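Local structure of angiopoietin-related protein 3 (Homo sapiens, 6EUA) at residues S24-I29 against V36-C41; E64-Y69 against L146-W151; L98-E103 against T214-H219. The protein raises plasma triglycerides by inhibiting lipoprotein lipase, and through its fibrinogen-like domain, the part described here, mediates endothelial cell adhesion. All coordinates share one frame; numbering follows the deposited sequence.

Contact 1: S24-I29 against V36-C41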
loop_
_atom_site.group_PDB
_atom_site.type_symbol
_atom_site.label_atom_id
_atom_site.label_comp_id
_atom_site.label_asym_id
_atom_site.label_seq_id
_atom_site.Cartn_x
_atom_site.Cartn_y
_atom_site.Cartn_z
ATOM N N SER A 24 9.145 5.348 -3.741
ATOM C CA SER A 24 7.877 5.137 -4.428
ATOM C C SER A 24 6.738 4.967 -3.429
ATOM O O SER A 24 6.928 4.458 -2.318
ATOM C CB SER A 24 7.933 3.890 -5.310
ATOM O OG SER A 24 8.754 4.052 -6.450
ATOM N N GLY A 25 5.545 5.365 -3.850
ATOM C CA GLY A 25 4.374 5.271 -3.002
ATOM C C GLY A 25 3.313 6.285 -3.398
ATOM O O GLY A 25 3.447 7.009 -4.389
ATOM N N MET A 26 2.260 6.324 -2.574
ATOM C CA MET A 26 1.060 7.119 -2.823
ATOM C C MET A 26 1.231 8.529 -2.262
ATOM O O MET A 26 1.600 8.698 -1.092
ATOM C CB MET A 26 -0.158 6.429 -2.188
ATOM C CG MET A 26 -1.527 7.137 -2.393
ATOM S SD MET A 26 -2.957 6.302 -1.626
ATOM C CE MET A 26 -2.413 6.170 0.078
ATOM N N TYR A 27 0.947 9.538 -3.088
ATOM C CA TYR A 27 1.152 10.932 -2.702
ATOM C C TYR A 27 -0.000 11.792 -3.215
ATOM O O TYR A 27 -0.590 11.493 -4.255
ATOM C CB TYR A 27 2.472 11.492 -3.260
ATOM C CG TYR A 27 3.744 10.842 -2.744
ATOM C CD1 TYR A 27 4.325 11.256 -1.551
ATOM C CD2 TYR A 27 4.378 9.832 -3.465
ATOM C CE1 TYR A 27 5.491 10.669 -1.076
ATOM C CE2 TYR A 27 5.547 9.239 -2.997
ATOM C CZ TYR A 27 6.101 9.663 -1.806
ATOM O OH TYR A 27 7.260 9.070 -1.339
ATOM N N ALA A 28 -0.309 12.870 -2.485
ATOM C CA ALA A 28 -1.240 13.893 -2.962
ATOM C C ALA A 28 -0.519 14.883 -3.875
ATOM O O ALA A 28 0.577 15.351 -3.550
ATOM C CB ALA A 28 -1.882 14.646 -1.791
ATOM N N ILE A 29 -1.130 15.198 -5.019
ATOM C CA ILE A 29 -0.623 16.242 -5.902
ATOM C C ILE A 29 -1.784 17.161 -6.258
ATOM O O ILE A 29 -2.954 16.842 -6.044
ATOM C CB ILE A 29 0.033 15.686 -7.192
ATOM C CG1 ILE A 29 -1.010 14.943 -8.054
ATOM C CG2 ILE A 29 1.237 14.810 -6.862
ATOM C CD1 ILE A 29 -0.549 14.633 -9.479
ATOM N N VAL A 36 -7.134 18.645 -5.596
ATOM C CA VAL A 36 -6.166 17.697 -5.053
ATOM C C VAL A 36 -6.608 16.284 -5.401
ATOM O O VAL A 36 -7.796 15.948 -5.313
ATOM C CB VAL A 36 -6.043 17.848 -3.524
ATOM C CG1 VAL A 36 -5.150 16.750 -2.958
ATOM C CG2 VAL A 36 -5.545 19.238 -3.131
ATOM N N PHE A 37 -5.662 15.451 -5.821
ATOM C CA PHE A 37 -5.934 14.031 -5.969
ATOM C C PHE A 37 -4.647 13.249 -5.718
ATOM O O PHE A 37 -3.549 13.809 -5.697
ATOM C CB PHE A 37 -6.555 13.705 -7.340
ATOM C CG PHE A 37 -5.678 14.026 -8.525
ATOM C CD1 PHE A 37 -4.783 13.095 -9.013
ATOM C CD2 PHE A 37 -5.806 15.232 -9.194
ATOM C CE1 PHE A 37 -3.976 13.384 -10.125
ATOM C CE2 PHE A 37 -5.023 15.531 -10.325
ATOM C CZ PHE A 37 -4.109 14.606 -10.786
ATOM N N HIS A 38 -4.799 11.943 -5.516
ATOM C CA HIS A 38 -3.686 11.089 -5.129
ATOM C C HIS A 38 -3.175 10.302 -6.321
ATOM O O HIS A 38 -3.959 9.838 -7.153
ATOM C CB HIS A 38 -4.084 10.128 -4.008
ATOM C CG HIS A 38 -4.391 10.826 -2.728
ATOM N ND1 HIS A 38 -3.504 10.877 -1.674
ATOM C CD2 HIS A 38 -5.468 11.556 -2.352
ATOM C CE1 HIS A 38 -4.033 11.589 -0.693
ATOM N NE2 HIS A 38 -5.225 12.009 -1.076
ATOM N N VAL A 39 -1.850 10.137 -6.377
ATOM C CA VAL A 39 -1.190 9.376 -7.422
ATOM C C VAL A 39 -0.225 8.405 -6.765
ATOM O O VAL A 39 0.147 8.551 -5.596
ATOM C CB VAL A 39 -0.433 10.281 -8.418
ATOM C CG1 VAL A 39 -1.404 11.105 -9.246
ATOM C CG2 VAL A 39 0.612 11.166 -7.689
ATOM N N TYR A 40 0.177 7.398 -7.535
ATOM C CA TYR A 40 1.316 6.563 -7.174
ATOM C C TYR A 40 2.542 7.121 -7.890
ATOM O O TYR A 40 2.559 7.198 -9.126
ATOM C CB TYR A 40 1.091 5.091 -7.533
ATOM C CG TYR A 40 2.169 4.212 -6.957
ATOM C CD1 TYR A 40 3.354 3.981 -7.649
ATOM C CD2 TYR A 40 2.018 3.640 -5.701
ATOM C CE1 TYR A 40 4.361 3.192 -7.097
ATOM C CE2 TYR A 40 3.011 2.848 -5.148
ATOM C CZ TYR A 40 4.174 2.629 -5.849
ATOM O OH TYR A 40 5.160 1.853 -5.292
ATOM N N CYS A 41 3.537 7.565 -7.117
ATOM C CA CYS A 41 4.793 8.041 -7.687
ATOM C C CYS A 41 5.755 6.863 -7.719
ATOM O O CYS A 41 5.980 6.214 -6.694
ATOM C CB CYS A 41 5.386 9.204 -6.888
ATOM S SG CYS A 41 4.415 10.765 -6.925
#
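Ile29 and Phe37 meet on one face of the two-stranded ladder: CG1 of Ile29 sits 4.2 Å from the centroid of the Phe37 ring, a CH-pi contact over the ring face, while Ile29 CD1 reaches on to Val39 CG1 at 3.6 Å. The isoleucine manages both because CG1 stands between its backbone N and carbonyl carbon (chi1 64°), leaning across the strand pair. Farther along this face the sulfur SG of Cys41 lies 3.6 Å from Tyr27 CD2, an oblique sulfur-aromatic contact. On the other face Ala28 CB rests over the His38 ring, 4.2 Å from its centroid, and the Tyr40 ring spreads over Gly25, with Gly25 N over its face, offset toward the rim. Three reciprocal pairs of backbone hydrogen bonds join Gly25 to Cys41, Tyr27 to Val39 and Ile29 to Phe37; Ile29 N to Phe37 O is the straightest, at 177°. Helix 13-18 backs the Tyr27 and Ile29 face, and Cys13 forms a disulfide with Cys41. Tyr40 OH is hydrogen-bonded to Arg75 of a second subunit, and the His38 ring meets Tyr27 of a third edge-to-face. This is an antiparallel beta hairpin of the fibrinogen C-terminal domain, set at the subunit interfaces of a trimeric assembly.

Contact 2: E64-Y69 against L146-W151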
loop_
_atom_site.group_PDB
_atom_site.type_symbol
_atom_site.label_atom_id
_atom_site.label_comp_id
_atom_site.label_asym_id
_atom_site.label_seq_id
_atom_site.Cartn_x
_atom_site.Cartn_y
_atom_site.Cartn_z
ATOM N N GLU A 64 -14.453 -0.623 -18.736
ATOM C CA GLU A 64 -15.206 0.376 -17.997
ATOM C C GLU A 64 -15.813 1.411 -18.938
ATOM O O GLU A 64 -15.480 1.502 -20.127
ATOM C CB GLU A 64 -14.308 1.060 -16.959
ATOM C CG GLU A 64 -14.225 0.321 -15.633
ATOM C CD GLU A 64 -15.506 0.434 -14.815
ATOM O OE1 GLU A 64 -15.614 -0.279 -13.796
ATOM O OE2 GLU A 64 -16.407 1.230 -15.181
ATOM N N THR A 65 -16.715 2.203 -18.369
ATOM C CA THR A 65 -17.427 3.236 -19.097
ATOM C C THR A 65 -16.496 4.392 -19.424
ATOM O O THR A 65 -15.411 4.553 -18.837
ATOM C CB THR A 65 -18.591 3.778 -18.271
ATOM O OG1 THR A 65 -18.168 3.956 -16.908
ATOM C CG2 THR A 65 -19.757 2.810 -18.306
ATOM N N TRP A 66 -16.968 5.232 -20.348
ATOM C CA TRP A 66 -16.282 6.481 -20.655
ATOM C C TRP A 66 -16.113 7.337 -19.404
ATOM O O TRP A 66 -15.027 7.868 -19.147
ATOM C CB TRP A 66 -17.047 7.246 -21.741
ATOM C CG TRP A 66 -16.434 8.566 -22.105
ATOM C CD1 TRP A 66 -16.812 9.796 -21.657
ATOM C CD2 TRP A 66 -15.325 8.786 -22.989
ATOM N NE1 TRP A 66 -16.009 10.770 -22.205
ATOM C CE2 TRP A 66 -15.092 10.175 -23.030
ATOM C CE3 TRP A 66 -14.511 7.944 -23.753
ATOM C CZ2 TRP A 66 -14.080 10.739 -23.801
ATOM C CZ3 TRP A 66 -13.507 8.510 -24.524
ATOM C CH2 TRP A 66 -13.302 9.893 -24.541
ATOM N N GLU A 67 -17.172 7.482 -18.602
ATOM C CA GLU A 67 -17.048 8.332 -17.422
ATOM C C GLU A 67 -15.947 7.821 -16.499
ATOM O O GLU A 67 -15.105 8.597 -16.031
ATOM C CB GLU A 67 -18.378 8.423 -16.675
ATOM C CG GLU A 67 -19.463 9.213 -17.409
ATOM C CD GLU A 67 -19.099 10.676 -17.634
ATOM O OE1 GLU A 67 -18.876 11.073 -18.806
ATOM O OE2 GLU A 67 -19.050 11.429 -16.638
ATOM N N ASN A 68 -15.913 6.509 -16.267
ATOM C CA ASN A 68 -14.901 5.948 -15.385
ATOM C C ASN A 68 -13.502 6.018 -15.988
ATOM O O ASN A 68 -12.529 6.254 -15.249
ATOM C CB ASN A 68 -15.303 4.524 -15.013
ATOM C CG ASN A 68 -16.351 4.506 -13.905
ATOM O OD1 ASN A 68 -16.527 5.497 -13.193
ATOM N ND2 ASN A 68 -17.083 3.406 -13.790
ATOM N N TYR A 69 -13.362 5.842 -17.312
ATOM C CA TYR A 69 -12.043 6.067 -17.897
ATOM C C TYR A 69 -11.649 7.538 -17.812
ATOM O O TYR A 69 -10.449 7.852 -17.727
ATOM C CB TYR A 69 -11.987 5.550 -19.341
ATOM C CG TYR A 69 -11.427 4.137 -19.436
ATOM C CD1 TYR A 69 -12.279 3.045 -19.612
ATOM C CD2 TYR A 69 -10.055 3.889 -19.320
ATOM C CE1 TYR A 69 -11.790 1.750 -19.674
ATOM C CE2 TYR A 69 -9.549 2.585 -19.391
ATOM C CZ TYR A 69 -10.426 1.520 -19.565
ATOM O OH TYR A 69 -9.946 0.224 -19.642
ATOM N N LEU A 146 -4.146 9.606 -32.178
ATOM C CA LEU A 146 -4.831 8.431 -31.649
ATOM C C LEU A 146 -5.983 8.857 -30.748
ATOM O O LEU A 146 -5.764 9.522 -29.733
ATOM C CB LEU A 146 -3.865 7.541 -30.873
ATOM C CG LEU A 146 -2.594 7.191 -31.636
ATOM C CD1 LEU A 146 -1.563 6.673 -30.669
ATOM C CD2 LEU A 146 -2.917 6.174 -32.711
ATOM N N VAL A 147 -7.190 8.424 -31.090
ATOM C CA VAL A 147 -8.409 8.826 -30.397
ATOM C C VAL A 147 -8.779 7.761 -29.370
ATOM O O VAL A 147 -8.784 6.562 -29.679
ATOM C CB VAL A 147 -9.558 9.033 -31.397
ATOM C CG1 VAL A 147 -10.852 9.319 -30.661
ATOM C CG2 VAL A 147 -9.215 10.145 -32.360
ATOM N N PHE A 148 -9.104 8.196 -28.154
ATOM C CA PHE A 148 -9.531 7.280 -27.105
ATOM C C PHE A 148 -10.988 6.879 -27.286
ATOM O O PHE A 148 -11.836 7.706 -27.630
ATOM C CB PHE A 148 -9.357 7.923 -25.735
ATOM C CG PHE A 148 -9.171 6.940 -24.619
ATOM C CD1 PHE A 148 -7.901 6.449 -24.317
ATOM C CD2 PHE A 148 -10.253 6.518 -23.857
ATOM C CE1 PHE A 148 -7.711 5.553 -23.271
ATOM C CE2 PHE A 148 -10.070 5.615 -22.808
ATOM C CZ PHE A 148 -8.796 5.142 -22.507
ATOM N N SER A 149 -11.279 5.607 -27.024
ATOM C CA SER A 149 -12.635 5.091 -27.116
ATOM C C SER A 149 -12.868 4.061 -26.020
ATOM O O SER A 149 -11.945 3.346 -25.617
ATOM C CB SER A 149 -12.894 4.462 -28.489
ATOM O OG SER A 149 -12.883 5.462 -29.493
ATOM N N THR A 150 -14.117 3.982 -25.557
ATOM C CA THR A 150 -14.572 2.973 -24.604
ATOM C C THR A 150 -15.736 2.188 -25.215
ATOM O O THR A 150 -16.179 2.472 -26.329
ATOM C CB THR A 150 -14.973 3.621 -23.276
ATOM O OG1 THR A 150 -15.958 4.632 -23.521
ATOM C CG2 THR A 150 -13.757 4.247 -22.602
ATOM N N TRP A 151 -16.229 1.177 -24.480
ATOM C CA TRP A 151 -17.288 0.327 -25.033
ATOM C C TRP A 151 -18.573 1.107 -25.260
ATOM O O TRP A 151 -19.364 0.755 -26.144
ATOM C CB TRP A 151 -17.558 -0.881 -24.125
ATOM C CG TRP A 151 -18.285 -0.574 -22.834
ATOM C CD1 TRP A 151 -17.717 -0.360 -21.605
ATOM C CD2 TRP A 151 -19.711 -0.471 -22.632
ATOM N NE1 TRP A 151 -18.692 -0.127 -20.662
ATOM C CE2 TRP A 151 -19.919 -0.182 -21.264
ATOM C CE3 TRP A 151 -20.820 -0.585 -23.473
ATOM C CZ2 TRP A 151 -21.189 -0.013 -20.718
ATOM C CZ3 TRP A 151 -22.086 -0.409 -22.933
ATOM C CH2 TRP A 151 -22.259 -0.120 -21.562
HETATM O O HOH W 1 -14.360 0.112 -22.191
#
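Trp66 reaches from the first turn of its helix along the end of strand 147-149, meeting Thr150 first and Phe148 last. Trp66 CB lies 3.3 Å from Thr150 OG1, with CG anti to the backbone N (chi1 179°), which sends the indole along the strand. Trp66 CE3 then passes Thr150 OG1, which stands at the ring edge, in plane, 3.6 Å away. Trp66 CZ3 ends against Phe148, 3.6 Å from its O and 3.9 Å from its CD2. Thr150 OG1 is hydrogen-bonded to Asp152 OD1, which also accepts from Trp66 N, tying the helix start to the loop after the strand. The methyl CG2 of Thr150 packs 3.5 Å from Tyr69 CD1, and the rings of Tyr69 and Phe148 meet obliquely, planes at 57°. At the outer margin, a water bridges Glu64 O and Trp151 N, and the Trp151 indole runs beside Thr65 CG2. Thr65 is the N-cap, OG1 accepting a weak bond from Asn68 N. Helix 66-71 thus lies against the end of the 147-149 and 169-171 ladder: His153 stacks on Trp66, Trp170 meets Phe148 edge-to-face, and Phe73 of strand 73-74 and Trp81 of strand 80-81 pack edge-to-face on Tyr69.

Contact 3: L98-E103 against T214-H219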
loop_
_atom_site.group_PDB
_atom_site.type_symbol
_atom_site.label_atom_id
_atom_site.label_comp_id
_atom_site.label_asym_id
_atom_site.label_seq_id
_atom_site.Cartn_x
_atom_site.Cartn_y
_atom_site.Cartn_z
ATOM N N LEU A 98 6.373 9.174 -22.021
ATOM C CA LEU A 98 5.601 8.014 -21.592
ATOM C C LEU A 98 6.481 6.775 -21.603
ATOM O O LEU A 98 7.132 6.483 -22.611
ATOM C CB LEU A 98 4.377 7.792 -22.488
ATOM C CG LEU A 98 3.650 6.441 -22.324
ATOM C CD1 LEU A 98 2.756 6.433 -21.095
ATOM C CD2 LEU A 98 2.843 6.059 -23.574
ATOM N N ARG A 99 6.489 6.042 -20.489
ATOM C CA ARG A 99 7.205 4.778 -20.402
ATOM C C ARG A 99 6.201 3.654 -20.222
ATOM O O ARG A 99 5.298 3.749 -19.383
ATOM C CB ARG A 99 8.220 4.776 -19.260
ATOM C CG ARG A 99 8.872 3.415 -18.989
ATOM C CD ARG A 99 10.042 3.566 -18.040
ATOM N NE ARG A 99 10.533 2.263 -17.602
ATOM C CZ ARG A 99 11.731 1.789 -17.902
ATOM N NH1 ARG A 99 12.551 2.522 -18.643
ATOM N NH2 ARG A 99 12.099 0.582 -17.480
ATOM N N ILE A 100 6.327 2.620 -21.042
ATOM C CA ILE A 100 5.487 1.433 -20.943
ATOM C C ILE A 100 6.379 0.290 -20.491
ATOM O O ILE A 100 7.416 0.022 -21.105
ATOM C CB ILE A 100 4.783 1.121 -22.271
ATOM C CG1 ILE A 100 3.701 2.177 -22.540
ATOM C CG2 ILE A 100 4.199 -0.295 -22.262
ATOM C CD1 ILE A 100 3.044 2.059 -23.900
ATOM N N GLU A 101 5.995 -0.358 -19.400
ATOM C CA GLU A 101 6.732 -1.484 -18.847
ATOM C C GLU A 101 5.835 -2.702 -18.938
ATOM O O GLU A 101 4.708 -2.692 -18.431
ATOM C CB GLU A 101 7.145 -1.229 -17.399
ATOM C CG GLU A 101 8.308 -0.278 -17.251
ATOM C CD GLU A 101 8.911 -0.311 -15.858
ATOM O OE1 GLU A 101 8.290 -0.914 -14.950
ATOM O OE2 GLU A 101 10.002 0.272 -15.675
ATOM N N LEU A 102 6.318 -3.726 -19.621
ATOM C CA LEU A 102 5.598 -4.974 -19.750
ATOM C C LEU A 102 6.425 -6.067 -19.096
ATOM O O LEU A 102 7.658 -6.058 -19.165
ATOM C CB LEU A 102 5.324 -5.307 -21.224
ATOM C CG LEU A 102 4.798 -4.188 -22.128
ATOM C CD1 LEU A 102 4.940 -4.607 -23.595
ATOM C CD2 LEU A 102 3.350 -3.865 -21.805
ATOM N N GLU A 103 5.746 -7.002 -18.454
ATOM C CA GLU A 103 6.384 -8.196 -17.929
ATOM C C GLU A 103 5.616 -9.378 -18.491
ATOM O O GLU A 103 4.383 -9.400 -18.434
ATOM C CB GLU A 103 6.386 -8.182 -16.395
ATOM C CG GLU A 103 6.408 -9.544 -15.744
ATOM C CD GLU A 103 6.453 -9.464 -14.223
ATOM O OE1 GLU A 103 7.554 -9.263 -13.666
ATOM O OE2 GLU A 103 5.383 -9.595 -13.589
ATOM N N THR A 214 1.337 -4.877 -16.602
ATOM C CA THR A 214 1.682 -3.656 -17.315
ATOM C C THR A 214 1.817 -2.494 -16.343
ATOM O O THR A 214 1.148 -2.451 -15.308
ATOM C CB THR A 214 0.615 -3.274 -18.397
ATOM O OG1 THR A 214 -0.634 -2.913 -17.767
ATOM C CG2 THR A 214 0.393 -4.429 -19.376
ATOM N N LYS A 215 2.681 -1.545 -16.701
ATOM C CA LYS A 215 2.705 -0.224 -16.094
ATOM C C LYS A 215 2.785 0.805 -17.206
ATOM O O LYS A 215 3.513 0.613 -18.184
ATOM C CB LYS A 215 3.904 -0.023 -15.161
ATOM C CG LYS A 215 3.821 -0.715 -13.802
ATOM C CD LYS A 215 5.153 -0.581 -13.084
ATOM C CE LYS A 215 5.175 -1.318 -11.754
ATOM N NZ LYS A 215 6.076 -0.659 -10.770
ATOM N N MET A 216 2.059 1.904 -17.045
ATOM C CA MET A 216 2.223 3.087 -17.879
ATOM C C MET A 216 2.623 4.246 -16.980
ATOM O O MET A 216 1.951 4.515 -15.977
ATOM C CB MET A 216 0.938 3.393 -18.655
ATOM C CG MET A 216 0.407 2.164 -19.414
ATOM S SD MET A 216 -1.032 2.518 -20.445
ATOM C CE MET A 216 -0.297 3.681 -21.587
ATOM N N LEU A 217 3.723 4.921 -17.333
ATOM C CA LEU A 217 4.342 5.930 -16.480
ATOM C C LEU A 217 4.682 7.182 -17.281
ATOM O O LEU A 217 5.193 7.081 -18.397
ATOM C CB LEU A 217 5.625 5.386 -15.834
ATOM C CG LEU A 217 5.399 4.188 -14.906
ATOM C CD1 LEU A 217 6.166 2.973 -15.403
ATOM C CD2 LEU A 217 5.768 4.548 -13.473
ATOM N N ILE A 218 4.465 8.363 -16.691
ATOM C CA ILE A 218 4.773 9.618 -17.376
ATOM C C ILE A 218 5.630 10.520 -16.497
ATOM O O ILE A 218 5.611 10.427 -15.264
ATOM C CB ILE A 218 3.500 10.380 -17.818
ATOM C CG1 ILE A 218 2.756 10.961 -16.606
ATOM C CG2 ILE A 218 2.594 9.473 -18.646
ATOM C CD1 ILE A 218 1.467 11.702 -16.996
ATOM N N HIS A 219 6.388 11.404 -17.149
ATOM C CA HIS A 219 7.081 12.485 -16.455
ATOM C C HIS A 219 7.352 13.610 -17.447
ATOM O O HIS A 219 7.427 13.356 -18.655
ATOM C CB HIS A 219 8.378 11.988 -15.784
ATOM C CG HIS A 219 9.524 11.732 -16.719
ATOM N ND1 HIS A 219 10.175 12.734 -17.408
ATOM C CD2 HIS A 219 10.178 10.585 -17.023
ATOM C CE1 HIS A 219 11.159 12.211 -18.120
ATOM N NE2 HIS A 219 11.179 10.908 -17.908
#
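Two hydrogen-bonded antiparallel pairs, Arg99 with Leu217 and Glu101 with Lys215, knit the strands through four hydrogen bonds. The shortest, Arg99 N to Leu217 O at 2.7 Å, is nearly straight at 174°. CA-H...O contacts accompany them, such as Leu98 CA to Leu217 O at 3.4 Å. Apolar contacts occupy the face of Leu98, Ile100, Leu102, Thr214, Met216 and Ile218. Leu98 CD1 sits between two partners, Ile218 CG2 at 3.9 Å and Met216 CE at 4.1 Å; the bend of Met216 at chi3 (63°) brings its methyl to the leucine. Leu102 CD2 touches Thr214 CG2. These strands belong to the large antiparallel sheet of the fibrinogen C-terminal domain, where strand 213-220 lies between 96-104 and 47-55. The other face carries charge. Arg99, extended from CG to NE, grips Glu101 side-on with NE and NH2, both 2.8 Å from OE2, which they meet on its anti side, so one carboxylate oxygen takes both bonds of this salt bridge. Lys215 runs beside Glu101 in the same direction, its CD 3.7 Å from Glu101 OE1, but its NZ goes on to a salt bridge with Asp42. Leu217 CD1 packs by the Glu101 carboxyl carbon, and Trp49 and Ile44 touch Leu217.

Contacts 1 and 3 are both antiparallel pairings in the same large sheet; strand 47-55 joins them, pairing with 37-44 as well as with 213-220. Contact 3 is central, its centre about 6 Å from that of the chain, with an apolar face and a charged one. Contact 1, its centre about 16 Å out, is nonetheless largely buried, with elements of its own chain and two other subunits packed on it, and aromatic rings and a disulfide dominate its faces. Contact 2 is only partly buried and touches no other chain of the assembly: a helix start meets a strand end through side chains and one water rather than through direct backbone pairing. Along the sequence its segments alternate with those of contact 3.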